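Local coordinates for protein glucoamylase (Thermoanaerobacterium thermosaccharolyticum, PDB 1LF6) that hydrolyses alpha-1,4-linked glucans as a family GH15 glucoamylase, probably releasing beta-D-glucose successively from the non-reducing ends and also cleaving isomaltose, at residues M303-S308 against A655-V660; D423-I428 against A453-A458; M516-I519 against G524-D527; K545-P550 against I611-D616. All coordinates share one frame; numbering follows the deposited sequence.

Interaction 1. Residues M303-S308 against A655-V660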
loop_
_atom_site.group_PDB
_atom_site.type_symbol
_atom_site.label_atom_id
_atom_site.label_comp_id
_atom_site.label_asym_id
_atom_site.label_seq_id
_atom_site.Cartn_x
_atom_site.Cartn_y
_atom_site.Cartn_z
ATOM N N MET A 303 -3.935 -3.416 -11.373
ATOM C CA MET A 303 -4.818 -4.269 -10.583
ATOM C C MET A 303 -4.628 -3.940 -9.105
ATOM O O MET A 303 -5.598 -3.849 -8.342
ATOM C CB MET A 303 -4.503 -5.748 -10.827
ATOM C CG MET A 303 -4.670 -6.175 -12.279
ATOM S SD MET A 303 -4.543 -7.955 -12.545
ATOM C CE MET A 303 -6.170 -8.321 -12.874
ATOM N N ILE A 304 -3.372 -3.766 -8.707
ATOM C CA ILE A 304 -3.059 -3.433 -7.325
ATOM C C ILE A 304 -3.784 -2.146 -6.941
ATOM O O ILE A 304 -4.384 -2.067 -5.869
ATOM C CB ILE A 304 -1.531 -3.260 -7.114
ATOM C CG1 ILE A 304 -0.842 -4.619 -7.200
ATOM C CG2 ILE A 304 -1.250 -2.596 -5.762
ATOM C CD1 ILE A 304 0.664 -4.548 -7.069
ATOM N N LEU A 305 -3.746 -1.145 -7.817
ATOM C CA LEU A 305 -4.424 0.120 -7.535
ATOM C C LEU A 305 -5.922 -0.136 -7.450
ATOM O O LEU A 305 -6.593 0.292 -6.512
ATOM C CB LEU A 305 -4.131 1.149 -8.637
ATOM C CG LEU A 305 -2.666 1.573 -8.783
ATOM C CD1 LEU A 305 -2.548 2.633 -9.867
ATOM C CD2 LEU A 305 -2.136 2.110 -7.445
ATOM N N LYS A 306 -6.437 -0.855 -8.440
ATOM C CA LYS A 306 -7.851 -1.187 -8.495
ATOM C C LYS A 306 -8.277 -1.893 -7.209
ATOM O O LYS A 306 -9.363 -1.656 -6.690
ATOM C CB LYS A 306 -8.112 -2.095 -9.696
ATOM C CG LYS A 306 -9.251 -1.638 -10.571
ATOM C CD LYS A 306 -10.561 -1.724 -9.845
ATOM C CE LYS A 306 -11.697 -1.134 -10.666
ATOM N NZ LYS A 306 -12.957 -1.304 -9.912
ATOM N N ALA A 307 -7.407 -2.759 -6.705
ATOM C CA ALA A 307 -7.679 -3.518 -5.488
ATOM C C ALA A 307 -7.442 -2.729 -4.198
ATOM O O ALA A 307 -7.619 -3.269 -3.104
ATOM C CB ALA A 307 -6.828 -4.785 -5.477
ATOM N N SER A 308 -7.061 -1.458 -4.317
ATOM C CA SER A 308 -6.786 -0.637 -3.131
ATOM C C SER A 308 -7.924 0.301 -2.738
ATOM O O SER A 308 -7.752 1.189 -1.898
ATOM C CB SER A 308 -5.502 0.172 -3.341
ATOM O OG SER A 308 -4.386 -0.691 -3.470
ATOM N N ALA A 655 3.820 4.745 -5.876
ATOM C CA ALA A 655 4.948 4.327 -6.702
ATOM C C ALA A 655 4.477 3.520 -7.919
ATOM O O ALA A 655 5.028 3.642 -9.011
ATOM C CB ALA A 655 5.925 3.506 -5.875
ATOM N N HIS A 656 3.465 2.684 -7.727
ATOM C CA HIS A 656 2.932 1.901 -8.834
ATOM C C HIS A 656 2.235 2.827 -9.819
ATOM O O HIS A 656 2.292 2.616 -11.031
ATOM C CB HIS A 656 1.975 0.829 -8.310
ATOM C CG HIS A 656 2.676 -0.405 -7.832
ATOM N ND1 HIS A 656 3.215 -1.332 -8.700
ATOM C CD2 HIS A 656 3.006 -0.821 -6.587
ATOM C CE1 HIS A 656 3.852 -2.262 -8.009
ATOM N NE2 HIS A 656 3.742 -1.975 -6.725
ATOM N N ALA A 657 1.589 3.862 -9.291
ATOM C CA ALA A 657 0.902 4.834 -10.125
ATOM C C ALA A 657 1.956 5.587 -10.928
ATOM O O ALA A 657 1.779 5.852 -12.121
ATOM C CB ALA A 657 0.098 5.801 -9.253
ATOM N N GLU A 658 3.065 5.918 -10.272
ATOM C CA GLU A 658 4.146 6.629 -10.939
ATOM C C GLU A 658 4.724 5.748 -12.046
ATOM O O GLU A 658 5.024 6.241 -13.127
ATOM C CB GLU A 658 5.247 6.996 -9.941
ATOM C CG GLU A 658 6.341 7.901 -10.513
ATOM C CD GLU A 658 5.851 9.309 -10.825
ATOM O OE1 GLU A 658 4.696 9.634 -10.480
ATOM O OE2 GLU A 658 6.629 10.091 -11.412
ATOM N N TYR A 659 4.885 4.450 -11.782
ATOM C CA TYR A 659 5.422 3.555 -12.805
ATOM C C TYR A 659 4.505 3.516 -14.023
ATOM O O TYR A 659 4.967 3.589 -15.160
ATOM C CB TYR A 659 5.616 2.122 -12.283
ATOM C CG TYR A 659 5.968 1.162 -13.405
ATOM C CD1 TYR A 659 4.972 0.455 -14.084
ATOM C CD2 TYR A 659 7.279 1.048 -13.865
ATOM C CE1 TYR A 659 5.271 -0.330 -15.196
ATOM C CE2 TYR A 659 7.589 0.264 -14.980
ATOM C CZ TYR A 659 6.578 -0.418 -15.639
ATOM O OH TYR A 659 6.870 -1.172 -16.750
ATOM N N VAL A 660 3.206 3.391 -13.781
ATOM C CA VAL A 660 2.232 3.355 -14.869
ATOM C C VAL A 660 2.335 4.615 -15.726
ATOM O O VAL A 660 2.438 4.536 -16.950
ATOM C CB VAL A 660 0.795 3.228 -14.313
ATOM C CG1 VAL A 660 -0.231 3.419 -15.428
ATOM C CG2 VAL A 660 0.620 1.869 -13.682
#
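The imidazole of H656 takes the terminal methyl of I304 on one face. CD1 of I304 stands 4.2 Å from the ring centroid and 18° off the ring normal, displaced toward the rim, so that it meets H656 NE2 and CE1 at 4.0 Å each: a CH-pi contact. Beyond the segments, ND1 of H656 is hydrogen-bonded to the hydroxyl of S301, one turn back on the helix that carries I304, which ties down the rotation of the imidazole. I304 reaches the ring with CG1 anti to its carbonyl carbon (chi1 -71°) and the rest of the chain extended. L305 works beside it with both methyls. Its CD1 rests on A657, 4.1 Å from CA and 4.2 Å from CB, while CD2 comes within 4.4 Å of H656 CB. The short side chain of A657 lets the leucine methyl lie close to the backbone of the opposing helix. All four residues are buried, and P651 touches both I304 and H656. Helices 296-306 and 653-668 meet here with helix 342-355 as a third party: V348, A351 and F352 pack on L305, and A351 also reaches A657.

Interaction 2. Residues D423-I428 against A453-A458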
loop_
_atom_site.group_PDB
_atom_site.type_symbol
_atom_site.label_atom_id
_atom_site.label_comp_id
_atom_site.label_asym_id
_atom_site.label_seq_id
_atom_site.Cartn_x
_atom_site.Cartn_y
_atom_site.Cartn_z
ATOM N N ASP A 423 -10.610 29.088 -2.543
ATOM C CA ASP A 423 -10.750 30.177 -1.579
ATOM C C ASP A 423 -9.944 29.886 -0.319
ATOM O O ASP A 423 -9.394 30.794 0.298
ATOM C CB ASP A 423 -12.220 30.390 -1.201
ATOM C CG ASP A 423 -13.057 30.922 -2.362
ATOM O OD1 ASP A 423 -12.492 31.594 -3.251
ATOM O OD2 ASP A 423 -14.279 30.679 -2.368
ATOM N N PHE A 424 -9.879 28.615 0.064
ATOM C CA PHE A 424 -9.126 28.234 1.251
ATOM C C PHE A 424 -7.630 28.459 1.014
ATOM O O PHE A 424 -6.928 28.990 1.876
ATOM C CB PHE A 424 -9.396 26.768 1.598
ATOM C CG PHE A 424 -8.692 26.300 2.837
ATOM C CD1 PHE A 424 -7.826 25.213 2.790
ATOM C CD2 PHE A 424 -8.887 26.949 4.052
ATOM C CE1 PHE A 424 -7.163 24.779 3.935
ATOM C CE2 PHE A 424 -8.229 26.523 5.202
ATOM C CZ PHE A 424 -7.366 25.436 5.142
ATOM N N ILE A 425 -7.150 28.061 -0.158
ATOM C CA ILE A 425 -5.747 28.230 -0.514
ATOM C C ILE A 425 -5.328 29.702 -0.532
ATOM O O ILE A 425 -4.254 30.053 -0.048
ATOM C CB ILE A 425 -5.452 27.626 -1.904
ATOM C CG1 ILE A 425 -5.577 26.102 -1.845
ATOM C CG2 ILE A 425 -4.054 28.027 -2.373
ATOM C CD1 ILE A 425 -5.539 25.436 -3.202
ATOM N N ILE A 426 -6.170 30.561 -1.100
ATOM C CA ILE A 426 -5.858 31.984 -1.176
ATOM C C ILE A 426 -5.843 32.627 0.202
ATOM O O ILE A 426 -5.186 33.643 0.421
ATOM C CB ILE A 426 -6.869 32.725 -2.077
ATOM C CG1 ILE A 426 -6.713 32.234 -3.520
ATOM C CG2 ILE A 426 -6.659 34.241 -1.975
ATOM C CD1 ILE A 426 -7.477 33.046 -4.536
ATOM N N LYS A 427 -6.559 32.015 1.134
ATOM C CA LYS A 427 -6.635 32.517 2.497
ATOM C C LYS A 427 -5.371 32.232 3.304
ATOM O O LYS A 427 -4.964 33.046 4.134
ATOM C CB LYS A 427 -7.836 31.893 3.197
ATOM C CG LYS A 427 -8.750 32.891 3.842
ATOM C CD LYS A 427 -10.028 32.244 4.324
ATOM C CE LYS A 427 -10.999 32.017 3.179
ATOM N NZ LYS A 427 -12.368 31.756 3.706
ATOM N N ILE A 428 -4.738 31.087 3.066
ATOM C CA ILE A 428 -3.539 30.746 3.831
ATOM C C ILE A 428 -2.230 30.618 3.057
ATOM O O ILE A 428 -1.155 30.715 3.646
ATOM C CB ILE A 428 -3.759 29.451 4.632
ATOM C CG1 ILE A 428 -4.179 28.318 3.696
ATOM C CG2 ILE A 428 -4.818 29.684 5.706
ATOM C CD1 ILE A 428 -4.340 26.989 4.393
ATOM N N ALA A 453 -0.554 25.626 -9.961
ATOM C CA ALA A 453 -1.303 24.783 -10.888
ATOM C C ALA A 453 -2.775 24.709 -10.472
ATOM O O ALA A 453 -3.680 24.842 -11.299
ATOM C CB ALA A 453 -0.703 23.391 -10.920
ATOM N N GLY A 454 -3.005 24.497 -9.181
ATOM C CA GLY A 454 -4.360 24.405 -8.674
ATOM C C GLY A 454 -5.209 25.653 -8.860
ATOM O O GLY A 454 -6.393 25.555 -9.205
ATOM N N LEU A 455 -4.621 26.824 -8.617
ATOM C CA LEU A 455 -5.358 28.071 -8.773
ATOM C C LEU A 455 -5.593 28.377 -10.255
ATOM O O LEU A 455 -6.603 28.980 -10.614
ATOM C CB LEU A 455 -4.622 29.233 -8.091
ATOM C CG LEU A 455 -4.572 29.218 -6.553
ATOM C CD1 LEU A 455 -3.823 30.446 -6.058
ATOM C CD2 LEU A 455 -5.981 29.202 -5.974
ATOM N N THR A 456 -4.659 27.966 -11.108
ATOM C CA THR A 456 -4.804 28.179 -12.542
ATOM C C THR A 456 -5.964 27.299 -13.039
ATOM O O THR A 456 -6.812 27.750 -13.814
ATOM C CB THR A 456 -3.485 27.832 -13.301
ATOM O OG1 THR A 456 -2.446 28.747 -12.917
ATOM C CG2 THR A 456 -3.691 27.923 -14.809
ATOM N N CYS A 457 -6.010 26.045 -12.585
ATOM C CA CYS A 457 -7.084 25.139 -12.984
ATOM C C CYS A 457 -8.410 25.628 -12.396
ATOM O O CYS A 457 -9.465 25.480 -13.014
ATOM C CB CYS A 457 -6.804 23.708 -12.507
ATOM S SG CYS A 457 -5.348 22.929 -13.254
ATOM N N ALA A 458 -8.349 26.219 -11.204
ATOM C CA ALA A 458 -9.550 26.730 -10.551
ATOM C C ALA A 458 -10.113 27.895 -11.350
ATOM O O ALA A 458 -11.327 28.051 -11.465
ATOM C CB ALA A 458 -9.236 27.173 -9.128
#
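L455 points one methyl into the angle between I425 and I426, and that methyl, CD2, makes the closest approaches to both. It lies 4.0 Å from I426 CG1 and 4.2 Å from I425 CG2, and the two isoleucine carbons reach it from directions roughly at right angles. The leucine stretches across from its helix with CG anti to the carbonyl carbon (chi1 -69°), and its CA-CB bond already points at the other helix. The two isoleucines present themselves differently. I425 faces L455 directly and offers its branch methyl. I426 leaves its backbone at a slant, but CG1, anti to its own carbonyl carbon (chi1 -66°), swings the chain back so that it crosses the leucine obliquely. G454, beside L455, carries no side chain on the surface turned toward I425. The packing is entirely aliphatic, and the backbones remain well apart, with CA of I425 and CA of L455 8.3 Å from each other. Helix 468-489 closes round the same place: W481 packs on I425, and Y474 and K477 on I426. Q398 of helix 395-407 also touches I425. Nonpolar packing between helices 414-428 and 445-464, which follow one another in the chain, fits the (alpha/alpha) barrel of this family, a toroid of six helical hairpins.

Interaction 3. Residues M516-I519 against G524-D527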
loop_
_atom_site.group_PDB
_atom_site.type_symbol
_atom_site.label_atom_id
_atom_site.label_comp_id
_atom_site.label_asym_id
_atom_site.label_seq_id
_atom_site.Cartn_x
_atom_site.Cartn_y
_atom_site.Cartn_z
ATOM N N MET A 516 17.630 27.895 10.893
ATOM C CA MET A 516 17.786 26.503 11.299
ATOM C C MET A 516 16.468 25.745 11.314
ATOM O O MET A 516 15.456 26.243 11.812
ATOM C CB MET A 516 18.414 26.436 12.694
ATOM C CG MET A 516 19.798 27.048 12.787
ATOM S SD MET A 516 20.983 26.203 11.712
ATOM C CE MET A 516 21.323 24.756 12.665
ATOM N N ILE A 517 16.480 24.536 10.765
ATOM C CA ILE A 517 15.280 23.715 10.751
ATOM C C ILE A 517 15.554 22.395 11.443
ATOM O O ILE A 517 16.698 21.954 11.523
ATOM C CB ILE A 517 14.784 23.455 9.321
ATOM C CG1 ILE A 517 15.810 22.635 8.538
ATOM C CG2 ILE A 517 14.525 24.777 8.633
ATOM C CD1 ILE A 517 15.353 22.272 7.127
ATOM N N ASN A 518 14.499 21.780 11.960
ATOM C CA ASN A 518 14.625 20.521 12.667
ATOM C C ASN A 518 14.128 19.386 11.787
ATOM O O ASN A 518 12.951 19.332 11.436
ATOM C CB ASN A 518 13.820 20.573 13.970
ATOM C CG ASN A 518 14.122 21.818 14.795
ATOM O OD1 ASN A 518 13.671 22.920 14.473
ATOM N ND2 ASN A 518 14.894 21.649 15.856
ATOM N N ILE A 519 15.033 18.484 11.428
ATOM C CA ILE A 519 14.685 17.351 10.582
ATOM C C ILE A 519 13.950 16.311 11.414
ATOM O O ILE A 519 14.375 15.973 12.517
ATOM C CB ILE A 519 15.945 16.706 9.958
ATOM C CG1 ILE A 519 16.708 17.742 9.126
ATOM C CG2 ILE A 519 15.548 15.516 9.090
ATOM C CD1 ILE A 519 15.937 18.275 7.925
ATOM N N GLY A 524 18.191 15.570 12.871
ATOM C CA GLY A 524 19.139 16.595 13.281
ATOM C C GLY A 524 18.705 18.023 12.987
ATOM O O GLY A 524 17.600 18.268 12.499
ATOM N N VAL A 525 19.586 18.974 13.283
ATOM C CA VAL A 525 19.303 20.385 13.052
ATOM C C VAL A 525 20.281 20.955 12.037
ATOM O O VAL A 525 21.495 20.857 12.216
ATOM C CB VAL A 525 19.412 21.195 14.367
ATOM C CG1 VAL A 525 19.067 22.658 14.115
ATOM C CG2 VAL A 525 18.490 20.602 15.417
ATOM N N TYR A 526 19.756 21.550 10.968
ATOM C CA TYR A 526 20.607 22.129 9.926
ATOM C C TYR A 526 20.047 23.453 9.413
ATOM O O TYR A 526 18.911 23.809 9.702
ATOM C CB TYR A 526 20.734 21.168 8.737
ATOM C CG TYR A 526 21.104 19.754 9.116
ATOM C CD1 TYR A 526 20.129 18.848 9.539
ATOM C CD2 TYR A 526 22.433 19.338 9.114
ATOM C CE1 TYR A 526 20.471 17.568 9.955
ATOM C CE2 TYR A 526 22.787 18.060 9.530
ATOM C CZ TYR A 526 21.804 17.182 9.950
ATOM O OH TYR A 526 22.146 15.921 10.374
ATOM N N ASP A 527 20.860 24.179 8.656
ATOM C CA ASP A 527 20.432 25.436 8.064
ATOM C C ASP A 527 19.628 25.055 6.821
ATOM O O ASP A 527 19.982 24.102 6.117
ATOM C CB ASP A 527 21.643 26.290 7.684
ATOM C CG ASP A 527 21.245 27.572 6.973
ATOM O OD1 ASP A 527 21.210 27.585 5.717
ATOM O OD2 ASP A 527 20.947 28.570 7.669
HETATM O O HOH W 1 15.168 17.824 14.708
#
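I517 and Y526 are joined by two backbone bonds, I517 N to Y526 O at 2.8 Å and Y526 N to I517 O at 3.1 Å, the hydrogen-bonded pair at the heart of this contact. A third runs from I519 N to G524 O. On the face carrying I517, I519 and Y526 the packing is largely buried. CG1 of I519 approaches the tyrosine near the ring plane, at its edge, 3.6 Å from CD1, the two side chains crossing at about a right angle. CG1 of I517 sits between its backbone N and carbonyl carbon (chi1 64°), which holds it 3.5 Å from Y526 O. The tyrosine hydroxyl is bonded to G523 O, and its ring stacks with H578. The two strands form an antiparallel beta hairpin, a short two-stranded sheet within the largely helical catalytic domain; the side chain of I517 comes about 9 Å from that of E435, the probable proton acceptor. The other face, with M516, N518, V525 and D527, is mostly exposed. There M516 doubles back, bent at chi2 and chi3 (-61° and -78°), and lays its CE across V525 CG1, at 3.4 Å closer than usual for carbons. N518 runs alongside V525 in a looser contact, ND2 to CG2 being 3.8 Å. At the loop end a water donates to I519 O at 3.0 Å and, weakly, to G524 O.

Interaction 4. Residues K545-P550 against I611-D616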
loop_
_atom_site.group_PDB
_atom_site.type_symbol
_atom_site.label_atom_id
_atom_site.label_comp_id
_atom_site.label_asym_id
_atom_site.label_seq_id
_atom_site.Cartn_x
_atom_site.Cartn_y
_atom_site.Cartn_z
ATOM N N LYS A 545 7.433 25.459 -14.239
ATOM C CA LYS A 545 8.769 25.871 -14.673
ATOM C C LYS A 545 9.172 25.016 -15.873
ATOM O O LYS A 545 8.694 23.892 -16.015
ATOM C CB LYS A 545 9.786 25.682 -13.545
ATOM C CG LYS A 545 9.568 26.595 -12.339
ATOM C CD LYS A 545 9.876 28.053 -12.676
ATOM C CE LYS A 545 9.708 28.958 -11.453
ATOM N NZ LYS A 545 10.065 30.378 -11.743
ATOM N N SER A 546 10.037 25.547 -16.734
ATOM C CA SER A 546 10.498 24.820 -17.919
ATOM C C SER A 546 11.571 23.815 -17.535
ATOM O O SER A 546 12.410 24.100 -16.687
ATOM C CB SER A 546 11.081 25.792 -18.947
ATOM O OG SER A 546 10.148 26.810 -19.255
ATOM N N ALA A 547 11.547 22.644 -18.165
ATOM C CA ALA A 547 12.533 21.610 -17.877
ATOM C C ALA A 547 13.969 22.087 -18.116
ATOM O O ALA A 547 14.901 21.574 -17.496
ATOM C CB ALA A 547 12.248 20.361 -18.716
ATOM N N ASP A 548 14.154 23.069 -18.998
ATOM C CA ASP A 548 15.499 23.572 -19.276
ATOM C C ASP A 548 15.831 24.888 -18.567
ATOM O O ASP A 548 16.808 25.557 -18.900
ATOM C CB ASP A 548 15.711 23.736 -20.785
ATOM C CG ASP A 548 14.781 24.757 -21.397
ATOM O OD1 ASP A 548 14.049 25.428 -20.643
ATOM O OD2 ASP A 548 14.788 24.891 -22.639
ATOM N N ASP A 549 15.010 25.262 -17.593
ATOM C CA ASP A 549 15.253 26.479 -16.825
ATOM C C ASP A 549 16.593 26.289 -16.110
ATOM O O ASP A 549 16.783 25.308 -15.394
ATOM C CB ASP A 549 14.123 26.680 -15.811
ATOM C CG ASP A 549 14.247 27.977 -15.039
ATOM O OD1 ASP A 549 13.200 28.592 -14.747
ATOM O OD2 ASP A 549 15.381 28.383 -14.713
ATOM N N PRO A 550 17.543 27.219 -16.301
ATOM C CA PRO A 550 18.843 27.069 -15.634
ATOM C C PRO A 550 18.777 26.870 -14.110
ATOM O O PRO A 550 19.688 26.290 -13.522
ATOM C CB PRO A 550 19.597 28.340 -16.046
ATOM C CG PRO A 550 18.487 29.330 -16.341
ATOM C CD PRO A 550 17.474 28.483 -17.056
ATOM N N ILE A 611 11.677 13.088 -19.467
ATOM C CA ILE A 611 10.806 13.148 -20.632
ATOM C C ILE A 611 10.520 14.616 -20.940
ATOM O O ILE A 611 10.591 15.045 -22.096
ATOM C CB ILE A 611 9.471 12.403 -20.388
ATOM C CG1 ILE A 611 9.741 10.897 -20.241
ATOM C CG2 ILE A 611 8.502 12.660 -21.551
ATOM C CD1 ILE A 611 8.496 10.065 -19.989
ATOM N N ALA A 612 10.198 15.384 -19.905
ATOM C CA ALA A 612 9.929 16.813 -20.067
ATOM C C ALA A 612 11.140 17.489 -20.704
ATOM O O ALA A 612 10.995 18.448 -21.461
ATOM C CB ALA A 612 9.640 17.443 -18.709
ATOM N N ALA A 613 12.329 16.986 -20.389
ATOM C CA ALA A 613 13.572 17.538 -20.926
ATOM C C ALA A 613 13.889 17.003 -22.321
ATOM O O ALA A 613 14.967 17.255 -22.857
ATOM C CB ALA A 613 14.731 17.233 -19.979
ATOM N N GLY A 614 12.950 16.257 -22.897
ATOM C CA GLY A 614 13.145 15.706 -24.228
ATOM C C GLY A 614 14.157 14.575 -24.332
ATOM O O GLY A 614 14.747 14.356 -25.394
ATOM N N LYS A 615 14.365 13.844 -23.243
ATOM C CA LYS A 615 15.325 12.749 -23.266
ATOM C C LYS A 615 14.665 11.399 -23.044
ATOM O O LYS A 615 13.524 11.325 -22.586
ATOM C CB LYS A 615 16.406 12.978 -22.212
ATOM C CG LYS A 615 17.057 14.334 -22.330
ATOM C CD LYS A 615 18.349 14.408 -21.549
ATOM C CE LYS A 615 18.932 15.801 -21.654
ATOM N NZ LYS A 615 19.023 16.236 -23.076
ATOM N N ASP A 616 15.392 10.333 -23.365
ATOM C CA ASP A 616 14.868 8.978 -23.206
ATOM C C ASP A 616 14.743 8.669 -21.722
ATOM O O ASP A 616 15.648 8.964 -20.941
ATOM C CB ASP A 616 15.807 7.963 -23.874
ATOM C CG ASP A 616 15.182 6.583 -24.005
ATOM O OD1 ASP A 616 15.927 5.615 -24.266
ATOM O OD2 ASP A 616 13.945 6.462 -23.860
#
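The 2.8 Å bond from G614 N to I611 O closes the helix end on which A547 packs, at A612 and A613. The A547 methyl points at the last turn and fits against its backbone: CB of A547 is 3.6 Å from A612 O and 3.8 Å from A613 N. The methyls of the two opposing alanines frame it, A547 CB lying 3.9 Å from A612 CB and 4.2 Å from A613 CB. Such small side chains let the main chains come close, A547 CA and A613 CA standing only 5.2 Å apart. A547 is held in place by a type I beta turn, S546 to D549, closed by D549 N to S546 O at 3.0 Å; its own carbonyl accepts a hydrogen bond from Y609 OH, on the same helix as A612. D549, the last residue of the turn, is also the N-cap of the next helix, its OD2 bonded to K551 N. Across the contact G614 adopts positive phi (71°) as the C-prime residue, K615 N also bonding back to E610 O. A loop turn lodged on a helix C-terminus is the arrangement, and that terminus is a Schellman motif, ending helix 600-612 of the catalytic domain.

How the interactions relate
All four contacts lie within the GH15 catalytic region, and interactions 2, 3 and 4 fall within the chain loop that interaction 1 closes. Interactions 1 and 2 are buried helix-to-helix packings, yet the first adds an imidazole face where the second is purely aliphatic. Interaction 4 is made by alanines alone and rests a loop on a helix end, partly open to solvent. Interaction 3 alone is held by backbone hydrogen bonds, between strands with one largely buried and one mostly exposed face. Helix 653-668 links 1 and 4: it supplies H656 and A657, and its L662 and S665 touch I611. Nearest atoms of 2 and 4 are about 9 Å apart.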